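Local coordinates for hypothetical protein HI1011 (Haemophilus influenzae, PDB 1YZY) that catalyses the ATP-dependent phosphorylation of 3-oxo-tetronate to 3-oxo-tetronate 4-phosphate, as a member of the four-carbon acid sugar kinase family, at residues D149-L152 / M153-M156; W382-V386 / E387-F391. All coordinates share one frame; numbering follows the deposited sequence.

Contact 1. Residues D149-L152 / M153-M156; sequences DANL and MRLM
D149 and N151 both reach forward to R154 where the chain enters helix 152-159, and N151 is the N-cap of that helix. Asparagine suits the position because its short amide reaches forward to an N-H of the first turn, which has no carbonyl of an earlier helical turn to bond: OD1 accepts from R154 N at 3.0 Å, in the plane of the amide carbonyl. Setting CG anti to the backbone N (chi1 -170°) turns OD1 toward that donor. The regular backbone bonds begin here too, L155 N to N151 O and M156 N to L152 O.

The charged pair lies on the outer side. R154 grips D149 side-on: NE gives a nearly straight bond to the syn side of OD2 (2.8 Å, 172° at the hydrogen), while NH2 meets OD1 at 2.7 Å, also syn but tilted out of the carboxylate plane. Carboxylate and guanidinium are only 17° from coplanar, which lets each nitrogen meet an oxygen. An aspartate before a helix also places negative charge near the positive end of the helix dipole, probably a favourable arrangement.

Packing completes the turn. The N151 amide and the guanidinium stack with nearly parallel planes, and CB of N151 sits over one guanidinium face. M153, bent at chi2 and chi3, curls its flexible thioether back so that CE touches the N151 amide. L152 and L155 meet through their methyl groups and both rest on F85, while M153 leans on strand 164-167.

D149 OD1 does double duty, closing an Asx turn by accepting from N151 N at 3.2 Å, a donor that comes from well above the carboxylate plane.

Contact 2. Residues W382-V386 / E387-F391; sequences WLKAV and EEDIF
A beta-hairpin of the nucleotide-binding domain, joining strands 380-385 and 391-395, brings K384 against F391. A385 N donates to I390 O at 2.9 Å, and two CA-H...O contacts lie beside this bond, from K384 CA to I390 O and from F391 CA to L383 O.

Lysine suits its place by being greasy along its stem and charged at its end, phenylalanine by offering that stem a flat face. CG of K384 lies over the F391 ring, 3.8 Å from the centroid, in a CH-pi contact, and CD approaches CE1 and CZ toward the rim. Bends at chi3 (83°) and chi4 (61°) turn the end of the side chain toward the backbone, where NZ donates to the carbonyl of the next residue, A385 O, at 2.9 Å. The same ammonium forms a long salt bridge with D389 OD1, 3.5 Å away. I390 N bonds to E388 O, closing an inverse gamma turn at D389.

On the outer bend, E387 folds its carboxylate toward V386, bringing OE1 to 3.2 Å from CG2, and OE2 is hydrogen-bonded to OG1 of T368. E388 pairs with K343, tying the turn to helix 324-345.

W382 suits a buried site: its apolar ring touches F391 CB through CZ3, and its one N-H, at NE1, is hydrogen-bonded to A408 O of helix 404-410. L383 and K384 lean on strand 369-375, while I390 and F391 pack against strand 349-353.

In the fold
Contact 1 comes first along the chain, in the sugar-binding N-terminal domain, and contact 2 follows in the nucleotide-binding C-terminal domain. Their centres are 41 Å apart, on opposite sides of the chain's centre, and their nearest atoms are about 29 Å apart. Contact 1 starts helix 152-159, beside the three-stranded parallel sheet of 109-111, 193-196 and 164-167. Contact 2 turns between two antiparallel strands, 380-385 and 391-395. The side chain of L383 is about 12 Å from G355, a probable ATP-binding residue, whereas residues 149-156 lie away from the annotated sites. One is thus a helix start in the sugar-binding part, the other a hairpin in the nucleotide-binding part, and they do not touch.

Contact 1. Residues D149-L152 / M153-M156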
loop_
_atom_site.group_PDB
_atom_site.type_symbol
_atom_site.label_atom_id
_atom_site.label_comp_id
_atom_site.label_asym_id
_atom_site.label_seq_id
_atom_site.Cartn_x
_atom_site.Cartn_y
_atom_site.Cartn_z
ATOM N N ASP A 149 -21.882 0.647 14.548
ATOM C CA ASP A 149 -22.555 -0.635 14.369
ATOM C C ASP A 149 -21.473 -1.626 13.944
ATOM O O ASP A 149 -20.671 -1.330 13.064
ATOM C CB ASP A 149 -23.632 -0.517 13.279
ATOM C CG ASP A 149 -24.602 -1.706 13.253
ATOM O OD1 ASP A 149 -24.408 -2.682 14.008
ATOM O OD2 ASP A 149 -25.572 -1.663 12.465
ATOM N N ALA A 150 -21.423 -2.775 14.608
ATOM C CA ALA A 150 -20.431 -3.799 14.299
ATOM C C ALA A 150 -20.937 -4.839 13.302
ATOM O O ALA A 150 -20.159 -5.635 12.790
ATOM C CB ALA A 150 -19.967 -4.475 15.582
ATOM N N ASN A 151 -22.234 -4.806 13.009
ATOM C CA ASN A 151 -22.870 -5.749 12.085
ATOM C C ASN A 151 -22.674 -5.326 10.622
ATOM O O ASN A 151 -23.268 -4.348 10.159
ATOM C CB ASN A 151 -24.366 -5.864 12.425
ATOM C CG ASN A 151 -25.064 -6.991 11.689
ATOM O OD1 ASN A 151 -25.469 -6.853 10.546
ATOM N ND2 ASN A 151 -25.248 -8.106 12.369
ATOM N N LEU A 152 -21.869 -6.101 9.898
ATOM C CA LEU A 152 -21.544 -5.831 8.504
ATOM C C LEU A 152 -22.693 -5.841 7.513
ATOM O O LEU A 152 -22.668 -5.086 6.538
ATOM C CB LEU A 152 -20.418 -6.762 8.024
ATOM C CG LEU A 152 -19.053 -6.530 8.682
ATOM C CD1 LEU A 152 -18.120 -7.721 8.462
ATOM C CD2 LEU A 152 -18.440 -5.251 8.123
ATOM N N MET A 153 -23.643 -6.756 7.689
ATOM C CA MET A 153 -24.794 -6.814 6.792
ATOM C C MET A 153 -25.602 -5.521 6.934
ATOM O O MET A 153 -26.181 -5.042 5.967
ATOM C CB MET A 153 -25.697 -8.013 7.099
ATOM C CG MET A 153 -25.106 -9.375 6.789
ATOM S SD MET A 153 -23.886 -9.889 7.992
ATOM C CE MET A 153 -24.887 -10.115 9.440
ATOM N N ARG A 154 -25.661 -4.992 8.155
ATOM C CA ARG A 154 -26.389 -3.754 8.432
ATOM C C ARG A 154 -25.641 -2.545 7.880
ATOM O O ARG A 154 -26.259 -1.608 7.365
ATOM C CB ARG A 154 -26.643 -3.576 9.941
ATOM C CG ARG A 154 -27.738 -4.492 10.503
ATOM C CD ARG A 154 -28.321 -3.973 11.808
ATOM N NE ARG A 154 -27.338 -3.827 12.889
ATOM C CZ ARG A 154 -27.240 -4.636 13.942
ATOM N NH1 ARG A 154 -28.049 -5.683 14.079
ATOM N NH2 ARG A 154 -26.367 -4.365 14.895
ATOM N N LEU A 155 -24.318 -2.560 8.029
ATOM C CA LEU A 155 -23.469 -1.483 7.531
ATOM C C LEU A 155 -23.551 -1.415 6.015
ATOM O O LEU A 155 -23.681 -0.332 5.444
ATOM C CB LEU A 155 -22.015 -1.706 7.944
ATOM C CG LEU A 155 -21.698 -1.533 9.415
ATOM C CD1 LEU A 155 -20.278 -1.985 9.672
ATOM C CD2 LEU A 155 -21.918 -0.081 9.838
ATOM N N MET A 156 -23.459 -2.566 5.361
ATOM C CA MET A 156 -23.524 -2.589 3.912
ATOM C C MET A 156 -24.911 -2.220 3.385
ATOM O O MET A 156 -25.030 -1.510 2.380
ATOM C CB MET A 156 -23.098 -3.957 3.372
ATOM C CG MET A 156 -23.102 -4.043 1.837
ATOM S SD MET A 156 -21.898 -3.002 0.986
ATOM C CE MET A 156 -22.175 -3.524 -0.708
#

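Contact 2. Residues W382-V386 / E387-F391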
loop_
_atom_site.group_PDB
_atom_site.type_symbol
_atom_site.label_atom_id
_atom_site.label_comp_id
_atom_site.label_asym_id
_atom_site.label_seq_id
_atom_site.Cartn_x
_atom_site.Cartn_y
_atom_site.Cartn_z
ATOM N N TRP A 382 11.184 -3.601 -1.969
ATOM C CA TRP A 382 12.046 -3.015 -2.983
ATOM C C TRP A 382 11.118 -2.717 -4.150
ATOM O O TRP A 382 10.203 -3.497 -4.431
ATOM C CB TRP A 382 13.147 -3.995 -3.417
ATOM C CG TRP A 382 14.459 -3.713 -2.770
ATOM C CD1 TRP A 382 15.144 -4.522 -1.907
ATOM C CD2 TRP A 382 15.223 -2.502 -2.884
ATOM N NE1 TRP A 382 16.286 -3.886 -1.465
ATOM C CE2 TRP A 382 16.359 -2.647 -2.049
ATOM C CE3 TRP A 382 15.060 -1.309 -3.606
ATOM C CZ2 TRP A 382 17.327 -1.639 -1.917
ATOM C CZ3 TRP A 382 16.021 -0.309 -3.475
ATOM C CH2 TRP A 382 17.141 -0.482 -2.635
ATOM N N LEU A 383 11.343 -1.592 -4.820
ATOM C CA LEU A 383 10.507 -1.194 -5.945
ATOM C C LEU A 383 11.329 -0.998 -7.215
ATOM O O LEU A 383 12.550 -0.966 -7.183
ATOM C CB LEU A 383 9.802 0.128 -5.619
ATOM C CG LEU A 383 8.967 0.316 -4.350
ATOM C CD1 LEU A 383 8.621 1.802 -4.164
ATOM C CD2 LEU A 383 7.697 -0.517 -4.431
ATOM N N LYS A 384 10.645 -0.951 -8.346
ATOM C CA LYS A 384 11.293 -0.679 -9.610
ATOM C C LYS A 384 10.251 0.020 -10.442
ATOM O O LYS A 384 9.137 -0.467 -10.585
ATOM C CB LYS A 384 11.774 -1.920 -10.344
ATOM C CG LYS A 384 12.669 -1.527 -11.529
ATOM C CD LYS A 384 13.032 -2.683 -12.431
ATOM C CE LYS A 384 11.934 -2.981 -13.441
ATOM N NZ LYS A 384 11.667 -1.826 -14.347
ATOM N N ALA A 385 10.608 1.192 -10.949
ATOM C CA ALA A 385 9.713 1.988 -11.762
ATOM C C ALA A 385 9.257 1.203 -12.975
ATOM O O ALA A 385 9.960 0.313 -13.446
ATOM C CB ALA A 385 10.419 3.265 -12.195
ATOM N N VAL A 386 8.048 1.487 -13.448
ATOM C CA VAL A 386 7.538 0.822 -14.644
ATOM C C VAL A 386 8.127 1.490 -15.899
ATOM O O VAL A 386 8.311 0.841 -16.935
ATOM C CB VAL A 386 5.985 0.850 -14.703
ATOM C CG1 VAL A 386 5.410 0.035 -13.560
ATOM C CG2 VAL A 386 5.467 2.275 -14.636
ATOM N N GLU A 387 8.449 2.779 -15.773
ATOM C CA GLU A 387 9.012 3.596 -16.857
ATOM C C GLU A 387 10.454 3.277 -17.259
ATOM O O GLU A 387 10.815 3.421 -18.430
ATOM C CB GLU A 387 8.930 5.084 -16.499
ATOM C CG GLU A 387 7.514 5.624 -16.348
ATOM C CD GLU A 387 6.944 5.489 -14.945
ATOM O OE1 GLU A 387 7.457 4.701 -14.123
ATOM O OE2 GLU A 387 5.963 6.198 -14.662
ATOM N N GLU A 388 11.279 2.907 -16.281
ATOM C CA GLU A 388 12.683 2.588 -16.526
ATOM C C GLU A 388 13.322 1.817 -15.376
ATOM O O GLU A 388 12.825 1.844 -14.261
ATOM C CB GLU A 388 13.474 3.875 -16.801
ATOM C CG GLU A 388 13.328 4.966 -15.740
ATOM C CD GLU A 388 14.006 6.271 -16.140
ATOM O OE1 GLU A 388 15.038 6.229 -16.845
ATOM O OE2 GLU A 388 13.500 7.344 -15.747
ATOM N N ASP A 389 14.460 1.186 -15.652
ATOM C CA ASP A 389 15.188 0.390 -14.668
ATOM C C ASP A 389 15.752 1.142 -13.468
ATOM O O ASP A 389 16.968 1.161 -13.259
ATOM C CB ASP A 389 16.322 -0.381 -15.349
ATOM C CG ASP A 389 15.822 -1.476 -16.286
ATOM O OD1 ASP A 389 14.616 -1.815 -16.242
ATOM O OD2 ASP A 389 16.649 -2.001 -17.068
ATOM N N ILE A 390 14.875 1.734 -12.668
ATOM C CA ILE A 390 15.293 2.467 -11.481
ATOM C C ILE A 390 14.636 1.819 -10.267
ATOM O O ILE A 390 13.425 1.603 -10.261
ATOM C CB ILE A 390 14.862 3.962 -11.556
ATOM C CG1 ILE A 390 15.460 4.639 -12.800
ATOM C CG2 ILE A 390 15.266 4.698 -10.283
ATOM C CD1 ILE A 390 16.978 4.741 -12.814
ATOM N N PHE A 391 15.433 1.528 -9.242
ATOM C CA PHE A 391 14.931 0.898 -8.030
ATOM C C PHE A 391 14.872 1.880 -6.874
ATOM O O PHE A 391 15.730 2.755 -6.748
ATOM C CB PHE A 391 15.799 -0.313 -7.656
ATOM C CG PHE A 391 15.871 -1.369 -8.738
ATOM C CD1 PHE A 391 14.977 -2.438 -8.753
ATOM C CD2 PHE A 391 16.816 -1.281 -9.757
ATOM C CE1 PHE A 391 15.020 -3.403 -9.768
ATOM C CE2 PHE A 391 16.865 -2.240 -10.775
ATOM C CZ PHE A 391 15.962 -3.302 -10.777
#